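Local coordinates for UBP3-associated protein BRE5 (Saccharomyces cerevisiae, PDB 2QIY), which works with the ubiquitin protease UBP3 in de-ubiquitination and is represented by the NTF2-like domain at its own N-terminus, at residues Y35-A38 and S39-L43. Numbering follows the deposited sequence.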
loop_
_atom_site.group_PDB
_atom_site.type_symbol
_atom_site.label_atom_id
_atom_site.label_comp_id
_atom_site.label_asym_id
_atom_site.label_seq_id
_atom_site.Cartn_x
_atom_site.Cartn_y
_atom_site.Cartn_z
ATOM N N TYR A 35 -19.381 10.885 4.925
ATOM C CA TYR A 35 -19.560 11.214 6.356
ATOM C C TYR A 35 -18.381 10.728 7.209
ATOM O O TYR A 35 -18.090 11.277 8.280
ATOM C CB TYR A 35 -20.896 10.616 6.868
ATOM C CG TYR A 35 -21.168 10.745 8.373
ATOM C CD1 TYR A 35 -20.719 9.768 9.282
ATOM C CD2 TYR A 35 -21.881 11.838 8.883
ATOM C CE1 TYR A 35 -20.969 9.891 10.663
ATOM C CE2 TYR A 35 -22.140 11.961 10.255
ATOM C CZ TYR A 35 -21.677 10.989 11.134
ATOM O OH TYR A 35 -21.929 11.129 12.479
ATOM N N PHE A 36 -17.712 9.692 6.731
ATOM C CA PHE A 36 -16.641 9.076 7.518
ATOM C C PHE A 36 -15.267 9.696 7.241
ATOM O O PHE A 36 -14.255 9.283 7.828
ATOM C CB PHE A 36 -16.729 7.564 7.338
ATOM C CG PHE A 36 -18.038 7.006 7.908
ATOM C CD1 PHE A 36 -19.201 6.964 7.127
ATOM C CD2 PHE A 36 -18.115 6.614 9.237
ATOM C CE1 PHE A 36 -20.408 6.493 7.652
ATOM C CE2 PHE A 36 -19.317 6.128 9.784
ATOM C CZ PHE A 36 -20.466 6.068 8.994
ATOM N N TYR A 37 -15.265 10.721 6.387
ATOM C CA TYR A 37 -14.036 11.421 6.032
ATOM C C TYR A 37 -13.967 12.761 6.739
ATOM O O TYR A 37 -14.995 13.390 6.983
ATOM C CB TYR A 37 -13.990 11.664 4.526
ATOM C CG TYR A 37 -13.795 10.432 3.684
ATOM C CD1 TYR A 37 -12.530 10.121 3.146
ATOM C CD2 TYR A 37 -14.856 9.586 3.401
ATOM C CE1 TYR A 37 -12.332 8.996 2.327
ATOM C CE2 TYR A 37 -14.672 8.460 2.587
ATOM C CZ TYR A 37 -13.406 8.170 2.064
ATOM O OH TYR A 37 -13.213 7.059 1.268
ATOM N N ALA A 38 -12.748 13.212 7.025
ATOM C CA ALA A 38 -12.498 14.566 7.524
ATOM C C ALA A 38 -12.926 15.554 6.450
ATOM O O ALA A 38 -12.952 15.217 5.258
ATOM C CB ALA A 38 -11.029 14.749 7.840
ATOM N N SER A 39 -13.271 16.764 6.865
ATOM C CA SER A 39 -13.711 17.771 5.908
ATOM C C SER A 39 -12.671 18.029 4.801
ATOM O O SER A 39 -13.051 18.321 3.655
ATOM C CB SER A 39 -14.077 19.077 6.627
ATOM O OG SER A 39 -12.955 19.617 7.294
ATOM N N THR A 40 -11.391 17.938 5.157
ATOM C CA THR A 40 -10.282 18.199 4.225
ATOM C C THR A 40 -9.606 16.918 3.726
ATOM O O THR A 40 -8.455 16.946 3.239
ATOM C CB THR A 40 -9.223 19.142 4.852
ATOM O OG1 THR A 40 -8.701 18.543 6.047
ATOM C CG2 THR A 40 -9.832 20.505 5.174
ATOM N N ALA A 41 -10.298 15.786 3.847
ATOM C CA ALA A 41 -9.710 14.491 3.433
ATOM C C ALA A 41 -9.247 14.453 1.971
ATOM O O ALA A 41 -9.806 15.126 1.111
ATOM C CB ALA A 41 -10.703 13.350 3.665
ATOM N N GLU A 42 -8.243 13.614 1.698
ATOM C CA GLU A 42 -7.777 13.317 0.338
ATOM C C GLU A 42 -8.107 11.885 -0.037
ATOM O O GLU A 42 -7.857 10.956 0.740
ATOM C CB GLU A 42 -6.263 13.537 0.232
ATOM C CG GLU A 42 -5.930 14.959 0.667
ATOM C CD GLU A 42 -4.572 15.473 0.249
ATOM O OE1 GLU A 42 -3.821 14.801 -0.495
ATOM O OE2 GLU A 42 -4.272 16.610 0.673
ATOM N N LEU A 43 -8.717 11.729 -1.217
ATOM C CA LEU A 43 -9.090 10.422 -1.755
ATOM C C LEU A 43 -8.430 10.199 -3.100
ATOM O O LEU A 43 -8.451 11.085 -3.977
ATOM C CB LEU A 43 -10.611 10.427 -1.976
ATOM C CG LEU A 43 -11.199 9.189 -2.649
ATOM C CD1 LEU A 43 -11.062 7.915 -1.787
ATOM C CD2 LEU A 43 -12.677 9.457 -2.962
#
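Tyr37 and Ala41 touch across a type I beta turn, Ala38 to Ala41, in the NTF2-like domain of BRE5. The turn joins the short strand 37-38 to strand 41-46. The chain bends a corner at Ser39 and Thr40, and this brings the side chains of Tyr37, Ala41 and Leu43 together. One backbone hydrogen bond closes the turn, from Ala41 N to Ala38 O at 3.1 Å.

The methyl of Ala41 is the small bump of this corner. It fits against the base of the tyrosine: Ala41 CB is 3.7 Å from Tyr37 CD1 and 3.8 Å from Tyr37 CB. It meets the ring at its edge, near the ring plane. The CG of Tyr37 is anti to its own carbonyl carbon (chi1 -70°), and the ring extends past Ala41 toward Leu43. Leu43 approaches the far end of the ring obliquely. Its CG is anti to the backbone N (chi1 175°), and one branch, CD1, reaches the phenol end. Ala38 CB and Ala41 CB are 4.4 Å apart, a looser contact.

Ile71 and Phe75 of helix 68-77 also pack on Tyr37, and Ile71 touches Ala41 and Leu43 as well. Ala38 and Glu42 hydrogen-bond through their backbones to Ile139 and Thr140 of strand 137-147. On the same strand, Asp142 OD2 is hydrogen-bonded to the OH of Tyr37, a buried residue. Ser39 and Thr40, at the bend, are exposed, and their CB atoms point away from residues 35-38. Beside its polar bond to Asp142, Tyr37 OH has an apolar neighbour: Leu43 CD1, 3.8 Å away.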